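Local coordinates for uncharacterized protein (Bacteroides uniformis, PDB 4JPQ), which is of unknown function but probably binds carbohydrate through a family 9-type carbohydrate-binding domain, at residues 59-67 and 158-166; 80-91 and 105-115. All blocks are in the same frame, centred on the assembly; numbering follows the deposited sequence.

Interaction 1 of 2, residues 59-67 and 158-166; sequences GREILLHYK and VMVIPVSAF
I62 and I161 form a hydrogen-bonded antiparallel pair, I62 N to I161 O at 2.9 Å and I161 N to I62 O at 2.8 Å. L64 and M159 (selenomethionine) repeat the exchange. Beyond the strand, V163 N reaches R60 O at 2.9 Å and ties the 3-10 segment 163-165 to the residue just before strand 61-67.

Apolar side chains meet on both faces. On the face of I62 and L64, the M159 chain runs beside L64 and bends at chi3 (-102°), which sets CE 3.7 Å from CE1 of Y66 and 3.9 Å from CD1 of L64. I62 CD1 meets the edge of the F166 ring at CZ, 3.9 Å away. On the other face L63 lies alongside V160, with CD2 3.7 Å from V160 CG1. V158 CG2 lies obliquely to the H65 ring, 3.5 Å from CD2.

E61 on this second face bonds to S17 and T58, H65 to E156 and R54. Strands 61-70 and 152-162, distant in sequence, are thus adjacent and antiparallel in the sheet, with 50-57 on the other edge of 61-70. Helix 23-29 covers H65, V158 and V160; F92 of strand 89-95 packs on L64 and I161.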
loop_
_atom_site.group_PDB
_atom_site.type_symbol
_atom_site.label_atom_id
_atom_site.label_comp_id
_atom_site.label_asym_id
_atom_site.label_seq_id
_atom_site.Cartn_x
_atom_site.Cartn_y
_atom_site.Cartn_z
ATOM N N GLY A 59 -0.280 -1.264 17.557
ATOM C CA GLY A 59 -1.240 -0.548 18.403
ATOM C C GLY A 59 -1.200 0.928 17.997
ATOM O O GLY A 59 -2.249 1.561 17.844
ATOM N N ARG A 60 0.015 1.467 17.836
ATOM C CA ARG A 60 0.254 2.832 17.366
ATOM C C ARG A 60 0.542 2.889 15.856
ATOM O O ARG A 60 0.416 3.958 15.273
ATOM C CB ARG A 60 1.452 3.467 18.101
ATOM C CG ARG A 60 1.453 3.325 19.632
ATOM C CD ARG A 60 2.669 3.975 20.281
ATOM N NE ARG A 60 3.932 3.516 19.677
ATOM C CZ ARG A 60 5.146 3.960 20.008
ATOM N NH1 ARG A 60 5.317 4.859 20.985
ATOM N NH2 ARG A 60 6.212 3.477 19.366
ATOM N N GLU A 61 0.949 1.776 15.226
ATOM C CA GLU A 61 1.376 1.777 13.805
ATOM C C GLU A 61 0.943 0.552 13.014
ATOM O O GLU A 61 0.872 -0.536 13.574
ATOM C CB GLU A 61 2.912 1.811 13.756
ATOM C CG GLU A 61 3.560 3.044 14.375
ATOM C CD GLU A 61 4.790 2.717 15.169
ATOM O OE1 GLU A 61 4.674 2.023 16.207
ATOM O OE2 GLU A 61 5.864 3.166 14.746
ATOM N N ILE A 62 0.696 0.744 11.716
ATOM C CA ILE A 62 0.375 -0.336 10.781
ATOM C C ILE A 62 1.677 -0.663 10.058
ATOM O O ILE A 62 2.348 0.249 9.566
ATOM C CB ILE A 62 -0.652 0.071 9.705
ATOM C CG1 ILE A 62 -1.965 0.482 10.361
ATOM C CG2 ILE A 62 -0.894 -1.088 8.730
ATOM C CD1 ILE A 62 -2.981 1.069 9.402
ATOM N N LEU A 63 1.975 -1.959 9.959
ATOM C CA LEU A 63 3.168 -2.481 9.332
ATOM C C LEU A 63 2.777 -3.244 8.072
ATOM O O LEU A 63 2.044 -4.232 8.161
ATOM C CB LEU A 63 3.859 -3.444 10.296
ATOM C CG LEU A 63 4.188 -2.928 11.692
ATOM C CD1 LEU A 63 4.906 -4.013 12.472
ATOM C CD2 LEU A 63 5.033 -1.665 11.643
ATOM N N LEU A 64 3.272 -2.795 6.914
ATOM C CA LEU A 64 3.030 -3.436 5.607
ATOM C C LEU A 64 4.326 -3.894 4.978
ATOM O O LEU A 64 5.303 -3.152 5.012
ATOM C CB LEU A 64 2.440 -2.456 4.606
ATOM C CG LEU A 64 1.024 -1.987 4.731
ATOM C CD1 LEU A 64 0.769 -0.936 3.665
ATOM C CD2 LEU A 64 0.076 -3.158 4.570
ATOM N N HIS A 65 4.287 -5.074 4.354
ATOM C CA HIS A 65 5.419 -5.664 3.676
ATOM C C HIS A 65 4.906 -6.298 2.390
ATOM O O HIS A 65 4.085 -7.199 2.453
ATOM C CB HIS A 65 6.101 -6.695 4.589
ATOM C CG HIS A 65 7.309 -7.341 3.984
ATOM N ND1 HIS A 65 7.567 -8.690 4.081
ATOM C CD2 HIS A 65 8.304 -6.827 3.231
ATOM C CE1 HIS A 65 8.681 -8.976 3.436
ATOM N NE2 HIS A 65 9.150 -7.862 2.914
ATOM N N TYR A 66 5.360 -5.778 1.251
ATOM C CA TYR A 66 5.024 -6.270 -0.076
ATOM C C TYR A 66 6.224 -6.972 -0.676
ATOM O O TYR A 66 7.355 -6.501 -0.505
ATOM C CB TYR A 66 4.724 -5.098 -1.017
ATOM C CG TYR A 66 3.480 -4.313 -0.731
ATOM C CD1 TYR A 66 3.511 -3.211 0.129
ATOM C CD2 TYR A 66 2.266 -4.630 -1.363
ATOM C CE1 TYR A 66 2.365 -2.460 0.378
ATOM C CE2 TYR A 66 1.115 -3.884 -1.121
ATOM C CZ TYR A 66 1.171 -2.800 -0.255
ATOM O OH TYR A 66 0.053 -2.058 0.004
ATOM N N LYS A 67 5.972 -8.053 -1.416
ATOM C CA LYS A 67 6.996 -8.774 -2.202
ATOM C C LYS A 67 6.495 -8.802 -3.648
ATOM O O LYS A 67 5.343 -9.143 -3.888
ATOM C CB LYS A 67 7.196 -10.192 -1.695
ATOM C CG LYS A 67 7.932 -10.303 -0.368
ATOM C CD LYS A 67 7.853 -11.707 0.238
ATOM C CE LYS A 67 8.480 -12.802 -0.617
ATOM N NZ LYS A 67 8.481 -14.094 0.125
ATOM N N VAL A 158 8.442 -1.895 2.268
ATOM C CA VAL A 158 7.831 -1.791 3.572
ATOM C C VAL A 158 7.377 -0.380 3.852
ATOM O O VAL A 158 8.060 0.572 3.489
ATOM C CB VAL A 158 8.840 -2.198 4.664
ATOM C CG1 VAL A 158 8.393 -1.799 6.073
ATOM C CG2 VAL A 158 9.086 -3.688 4.593
HETATM N N MSE A 159 6.228 -0.279 4.513
HETATM C CA MSE A 159 5.665 0.980 4.972
HETATM C C MSE A 159 5.284 0.791 6.416
HETATM O O MSE A 159 4.627 -0.199 6.762
HETATM C CB MSE A 159 4.400 1.366 4.188
HETATM C CG MSE A 159 4.718 1.845 2.780
HETATM SE SE MSE A 159 3.104 2.636 1.988
HETATM C CE MSE A 159 2.460 1.193 0.802
ATOM N N VAL A 160 5.703 1.726 7.264
ATOM C CA VAL A 160 5.329 1.767 8.688
ATOM C C VAL A 160 4.461 3.031 8.800
ATOM O O VAL A 160 4.979 4.146 8.743
ATOM C CB VAL A 160 6.557 1.843 9.599
ATOM C CG1 VAL A 160 6.150 1.858 11.067
ATOM C CG2 VAL A 160 7.489 0.682 9.310
ATOM N N ILE A 161 3.148 2.845 8.895
ATOM C CA ILE A 161 2.180 3.951 8.890
ATOM C C ILE A 161 1.699 4.259 10.316
ATOM O O ILE A 161 0.887 3.507 10.854
ATOM C CB ILE A 161 0.983 3.610 7.970
ATOM C CG1 ILE A 161 1.465 3.380 6.531
ATOM C CG2 ILE A 161 -0.060 4.726 7.991
ATOM C CD1 ILE A 161 0.429 2.751 5.620
ATOM N N PRO A 162 2.209 5.348 10.941
ATOM C CA PRO A 162 1.701 5.671 12.278
ATOM C C PRO A 162 0.251 6.126 12.230
ATOM O O PRO A 162 -0.193 6.709 11.238
ATOM C CB PRO A 162 2.600 6.834 12.740
ATOM C CG PRO A 162 3.789 6.750 11.866
ATOM C CD PRO A 162 3.218 6.346 10.540
ATOM N N VAL A 163 -0.457 5.888 13.320
ATOM C CA VAL A 163 -1.861 6.265 13.460
ATOM C C VAL A 163 -2.070 7.792 13.212
ATOM O O VAL A 163 -3.085 8.205 12.648
ATOM C CB VAL A 163 -2.374 5.759 14.829
ATOM C CG1 VAL A 163 -1.849 6.618 15.986
ATOM C CG2 VAL A 163 -3.869 5.689 14.843
ATOM N N SER A 164 -1.078 8.608 13.592
ATOM C CA SER A 164 -1.072 10.064 13.338
ATOM C C SER A 164 -1.026 10.443 11.860
ATOM O O SER A 164 -1.416 11.554 11.513
ATOM C CB SER A 164 0.101 10.732 14.054
ATOM O OG SER A 164 1.335 10.144 13.664
ATOM N N ALA A 165 -0.540 9.548 10.988
ATOM C CA ALA A 165 -0.533 9.806 9.525
ATOM C C ALA A 165 -1.928 9.854 8.903
ATOM O O ALA A 165 -2.049 10.274 7.753
ATOM C CB ALA A 165 0.320 8.807 8.784
ATOM N N PHE A 166 -2.973 9.419 9.619
ATOM C CA PHE A 166 -4.348 9.622 9.157
ATOM C C PHE A 166 -4.666 11.094 9.479
ATOM O O PHE A 166 -5.448 11.417 10.381
ATOM C CB PHE A 166 -5.302 8.653 9.846
ATOM C CG PHE A 166 -5.061 7.207 9.501
ATOM C CD1 PHE A 166 -5.058 6.790 8.176
ATOM C CD2 PHE A 166 -4.918 6.249 10.494
ATOM C CE1 PHE A 166 -4.856 5.454 7.848
ATOM C CE2 PHE A 166 -4.746 4.909 10.179
ATOM C CZ PHE A 166 -4.704 4.510 8.852
#

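Interaction 2 of 2, residues 80-91 and 105-115; sequences DNGRVWEDACVE and FECNCAGRLLI. With SO4 (sulfate ion), chain D.
V84 takes chi1 -61°, with CG1 beside its backbone N and CG2 between N and the carbonyl carbon; CG2 thereby lies 3.7 Å from E106 CB and 3.8 Å from L114 CB, while CG1 faces R112. N108, at chi1 70°, uses both ends of its amide: OD1 accepts R112 N, just past the turn, and ND2 donates to D87 OD2 at 3.0 Å. That carboxylate oxygen lies in the amide plane of N108, yet is itself met from above the carboxylate plane. D87 also binds R74, V76 and A77.

Strands 89-95 and 102-108 form an antiparallel beta hairpin, continued by 113-118 after the type I turn N108-G111. V90 and C107 are its hydrogen-bonded pair here, and C109 N reaches A88 O at 2.9 Å. E91 and E106 project side by side from one face, their carboxylates stacked 16° apart; the two like-charged groups lie close, 3.2 Å between E91 OE2 and E106 OE1. E106 OE2 accepts from N104.

Ahead of the hairpin, N81 N donates to L113 O at 2.7 Å, and N81 OD1 accepts I115 N almost head-on; N81 ND2 binds A127. D80 OD1, salt-bridged to R137, receives L113 N from above its carboxylate. W85 puts its ring edge against L114 CD2, 3.7 Å from CZ3, and a sulfate ion accepts R83 N through O4.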
loop_
_atom_site.group_PDB
_atom_site.type_symbol
_atom_site.label_atom_id
_atom_site.label_comp_id
_atom_site.label_asym_id
_atom_site.label_seq_id
_atom_site.Cartn_x
_atom_site.Cartn_y
_atom_site.Cartn_z
ATOM N N ASP A 80 8.484 12.990 -3.110
ATOM C CA ASP A 80 7.249 12.490 -2.515
ATOM C C ASP A 80 6.096 13.272 -3.121
ATOM O O ASP A 80 6.272 14.404 -3.590
ATOM C CB ASP A 80 7.239 12.608 -0.981
ATOM C CG ASP A 80 8.202 11.646 -0.291
ATOM O OD1 ASP A 80 8.788 10.738 -0.932
ATOM O OD2 ASP A 80 8.371 11.815 0.929
ATOM N N ASN A 81 4.932 12.632 -3.144
ATOM C CA ASN A 81 3.737 13.160 -3.811
ATOM C C ASN A 81 3.932 13.358 -5.320
ATOM O O ASN A 81 3.205 14.110 -5.955
ATOM C CB ASN A 81 3.187 14.435 -3.143
ATOM C CG ASN A 81 2.674 14.199 -1.734
ATOM O OD1 ASN A 81 2.300 13.081 -1.358
ATOM N ND2 ASN A 81 2.587 15.283 -0.959
ATOM N N GLY A 82 4.862 12.603 -5.896
ATOM C CA GLY A 82 5.109 12.626 -7.315
ATOM C C GLY A 82 4.152 11.672 -8.011
ATOM O O GLY A 82 3.242 11.113 -7.398
ATOM N N ARG A 83 4.438 11.416 -9.283
ATOM C CA ARG A 83 3.606 10.613 -10.188
ATOM C C ARG A 83 4.024 9.144 -10.082
ATOM O O ARG A 83 4.403 8.508 -11.061
ATOM C CB ARG A 83 3.723 11.221 -11.614
ATOM C CG ARG A 83 3.349 12.721 -11.648
ATOM C CD ARG A 83 3.667 13.445 -12.949
ATOM N NE ARG A 83 3.046 12.771 -14.078
ATOM C CZ ARG A 83 1.753 12.824 -14.406
ATOM N NH1 ARG A 83 0.877 13.508 -13.683
ATOM N NH2 ARG A 83 1.323 12.158 -15.478
ATOM N N VAL A 84 3.917 8.619 -8.861
ATOM C CA VAL A 84 4.418 7.279 -8.502
ATOM C C VAL A 84 3.692 6.107 -9.162
ATOM O O VAL A 84 4.297 5.072 -9.416
ATOM C CB VAL A 84 4.483 7.060 -6.961
ATOM C CG1 VAL A 84 5.419 8.065 -6.310
ATOM C CG2 VAL A 84 3.106 7.116 -6.296
ATOM N N TRP A 85 2.390 6.258 -9.381
ATOM C CA TRP A 85 1.557 5.246 -10.065
ATOM C C TRP A 85 2.088 4.881 -11.472
ATOM O O TRP A 85 1.751 3.811 -12.005
ATOM C CB TRP A 85 0.079 5.692 -10.137
ATOM C CG TRP A 85 -0.102 6.947 -10.915
ATOM C CD1 TRP A 85 -0.274 7.049 -12.251
ATOM C CD2 TRP A 85 -0.060 8.281 -10.411
ATOM N NE1 TRP A 85 -0.340 8.369 -12.631
ATOM C CE2 TRP A 85 -0.224 9.151 -11.515
ATOM C CE3 TRP A 85 0.110 8.836 -9.130
ATOM C CZ2 TRP A 85 -0.240 10.550 -11.381
ATOM C CZ3 TRP A 85 0.093 10.226 -8.989
ATOM C CH2 TRP A 85 -0.083 11.070 -10.112
ATOM N N GLU A 86 2.872 5.784 -12.071
ATOM C CA GLU A 86 3.508 5.541 -13.385
ATOM C C GLU A 86 4.714 4.628 -13.301
ATOM O O GLU A 86 5.021 3.912 -14.264
ATOM C CB GLU A 86 3.935 6.850 -14.019
ATOM C CG GLU A 86 2.782 7.800 -14.279
ATOM C CD GLU A 86 3.220 9.084 -14.912
ATOM O OE1 GLU A 86 4.418 9.444 -14.820
ATOM O OE2 GLU A 86 2.347 9.732 -15.499
ATOM N N ASP A 87 5.408 4.702 -12.166
ATOM C CA ASP A 87 6.561 3.868 -11.840
ATOM C C ASP A 87 6.024 2.518 -11.326
ATOM O O ASP A 87 4.811 2.362 -11.162
ATOM C CB ASP A 87 7.398 4.555 -10.738
ATOM C CG ASP A 87 7.972 5.887 -11.173
ATOM O OD1 ASP A 87 8.439 5.992 -12.326
ATOM O OD2 ASP A 87 8.022 6.831 -10.353
ATOM N N ALA A 88 6.916 1.538 -11.117
ATOM C CA ALA A 88 6.539 0.236 -10.515
ATOM C C ALA A 88 6.120 0.602 -9.107
ATOM O O ALA A 88 6.939 1.094 -8.322
ATOM C CB ALA A 88 7.700 -0.744 -10.493
ATOM N N CYS A 89 4.847 0.371 -8.801
ATOM C CA CYS A 89 4.241 0.891 -7.592
ATOM C C CYS A 89 3.302 -0.064 -6.890
ATOM O O CYS A 89 2.502 -0.725 -7.547
ATOM C CB CYS A 89 3.466 2.135 -8.035
ATOM S SG CYS A 89 2.554 3.055 -6.794
ATOM N N VAL A 90 3.394 -0.085 -5.554
ATOM C CA VAL A 90 2.481 -0.835 -4.677
ATOM C C VAL A 90 1.694 0.209 -3.887
ATOM O O VAL A 90 2.223 1.295 -3.575
ATOM C CB VAL A 90 3.163 -1.823 -3.729
ATOM C CG1 VAL A 90 3.783 -2.955 -4.534
ATOM C CG2 VAL A 90 4.186 -1.155 -2.811
ATOM N N GLU A 91 0.434 -0.119 -3.591
ATOM C CA GLU A 91 -0.491 0.824 -2.973
ATOM C C GLU A 91 -1.324 0.193 -1.853
ATOM O O GLU A 91 -1.584 -1.010 -1.867
ATOM C CB GLU A 91 -1.429 1.403 -4.050
ATOM C CG GLU A 91 -0.737 1.961 -5.303
ATOM C CD GLU A 91 -1.672 2.548 -6.349
ATOM O OE1 GLU A 91 -2.900 2.468 -6.201
ATOM O OE2 GLU A 91 -1.170 3.083 -7.354
ATOM N N PHE A 105 -2.114 5.383 0.104
ATOM C CA PHE A 105 -0.676 5.399 0.292
ATOM C C PHE A 105 -0.111 4.673 -0.914
ATOM O O PHE A 105 -0.260 3.460 -1.010
ATOM C CB PHE A 105 -0.289 4.664 1.580
ATOM C CG PHE A 105 -0.826 5.299 2.822
ATOM C CD1 PHE A 105 -2.116 5.022 3.252
ATOM C CD2 PHE A 105 -0.034 6.148 3.584
ATOM C CE1 PHE A 105 -2.609 5.594 4.410
ATOM C CE2 PHE A 105 -0.529 6.727 4.745
ATOM C CZ PHE A 105 -1.813 6.450 5.158
ATOM N N GLU A 106 0.498 5.418 -1.835
ATOM C CA GLU A 106 1.078 4.852 -3.052
ATOM C C GLU A 106 2.575 5.076 -2.956
ATOM O O GLU A 106 3.014 6.202 -2.729
ATOM C CB GLU A 106 0.475 5.534 -4.281
ATOM C CG GLU A 106 -1.054 5.473 -4.316
ATOM C CD GLU A 106 -1.688 6.053 -5.572
ATOM O OE1 GLU A 106 -1.002 6.229 -6.588
ATOM O OE2 GLU A 106 -2.907 6.323 -5.546
ATOM N N CYS A 107 3.353 4.008 -3.122
ATOM C CA CYS A 107 4.812 4.072 -2.974
ATOM C C CYS A 107 5.519 3.356 -4.124
ATOM O O CYS A 107 5.207 2.185 -4.402
ATOM C CB CYS A 107 5.173 3.432 -1.642
ATOM S SG CYS A 107 6.790 3.900 -1.022
ATOM N N ASN A 108 6.412 4.051 -4.839
ATOM C CA ASN A 108 7.147 3.390 -5.942
ATOM C C ASN A 108 8.267 2.544 -5.376
ATOM O O ASN A 108 8.639 2.703 -4.199
ATOM C CB ASN A 108 7.625 4.341 -7.064
ATOM C CG ASN A 108 8.753 5.293 -6.661
ATOM O OD1 ASN A 108 9.364 5.186 -5.602
ATOM N ND2 ASN A 108 9.052 6.232 -7.557
ATOM N N CYS A 109 8.823 1.680 -6.225
ATOM C CA CYS A 109 9.902 0.754 -5.829
ATOM C C CYS A 109 11.188 1.393 -5.281
ATOM O O CYS A 109 11.965 0.708 -4.623
ATOM C CB CYS A 109 10.242 -0.198 -6.976
ATOM S SG CYS A 109 10.904 0.616 -8.438
ATOM N N ALA A 110 11.409 2.680 -5.552
ATOM C CA ALA A 110 12.555 3.427 -4.992
ATOM C C ALA A 110 12.273 4.085 -3.636
ATOM O O ALA A 110 13.173 4.707 -3.071
ATOM C CB ALA A 110 13.048 4.470 -5.989
ATOM N N GLY A 111 11.046 3.959 -3.123
ATOM C CA GLY A 111 10.663 4.539 -1.836
ATOM C C GLY A 111 9.959 5.882 -1.847
ATOM O O GLY A 111 9.600 6.376 -0.777
ATOM N N ARG A 112 9.788 6.503 -3.014
ATOM C CA ARG A 112 9.046 7.769 -3.113
ATOM C C ARG A 112 7.593 7.433 -2.793
ATOM O O ARG A 112 7.053 6.452 -3.346
ATOM C CB ARG A 112 9.082 8.359 -4.520
ATOM C CG ARG A 112 10.425 8.725 -5.103
ATOM C CD ARG A 112 11.176 9.794 -4.316
ATOM N NE ARG A 112 12.147 9.197 -3.397
ATOM C CZ ARG A 112 13.335 8.675 -3.752
ATOM N NH1 ARG A 112 13.743 8.614 -5.034
ATOM N NH2 ARG A 112 14.125 8.168 -2.807
ATOM N N LEU A 113 6.969 8.258 -1.948
ATOM C CA LEU A 113 5.592 8.039 -1.479
ATOM C C LEU A 113 4.641 9.187 -1.781
ATOM O O LEU A 113 5.016 10.359 -1.704
ATOM C CB LEU A 113 5.621 7.854 0.034
ATOM C CG LEU A 113 4.344 7.731 0.883
ATOM C CD1 LEU A 113 3.621 6.423 0.618
ATOM C CD2 LEU A 113 4.699 7.856 2.359
ATOM N N LEU A 114 3.400 8.813 -2.074
ATOM C CA LEU A 114 2.278 9.725 -2.288
ATOM C C LEU A 114 1.189 9.340 -1.287
ATOM O O LEU A 114 0.890 8.137 -1.123
ATOM C CB LEU A 114 1.711 9.568 -3.695
ATOM C CG LEU A 114 0.343 10.200 -4.017
ATOM C CD1 LEU A 114 0.456 11.704 -4.097
ATOM C CD2 LEU A 114 -0.221 9.650 -5.312
ATOM N N ILE A 115 0.613 10.352 -0.633
ATOM C CA ILE A 115 -0.522 10.166 0.268
ATOM C C ILE A 115 -1.557 11.240 -0.027
ATOM O O ILE A 115 -1.204 12.410 -0.123
ATOM C CB ILE A 115 -0.192 10.307 1.773
ATOM C CG1 ILE A 115 1.020 9.486 2.190
ATOM C CG2 ILE A 115 -1.397 9.868 2.619
ATOM C CD1 ILE A 115 1.459 9.741 3.626
HETATM S S SO4 D . 7.640 13.667 -10.155
HETATM O O1 SO4 D . 6.809 14.828 -10.562
HETATM O O2 SO4 D . 8.865 13.568 -11.000
HETATM O O3 SO4 D . 8.028 13.776 -8.711
HETATM O O4 SO4 D . 6.826 12.456 -10.405
#

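Interaction 2 falls within the sequence between 59-67 and 158-166; the two centres are 15 Å apart. They meet directly: Y66 OH lies 2.7 Å from E91 O, a probable, weak hydrogen bond, and Y66 CD1 packs 3.7 Å from V90 CG2. Elsewhere I161 CG2 approaches F105 CZ at 3.8 Å. The face of strands 61-70 and 152-162 bearing Y66 and I161 thus packs against the hairpin of interaction 2. The sulfate on R83 N, also bound by S78 N, lies at interaction 2; a second, distinct sulfate is about 6 Å from the V163 side chain, and 3-cyclohexyl-1-propylsulfonic acid about 5 Å from that of E106. All probably come from crystallisation liquor, and none proves a carbohydrate site.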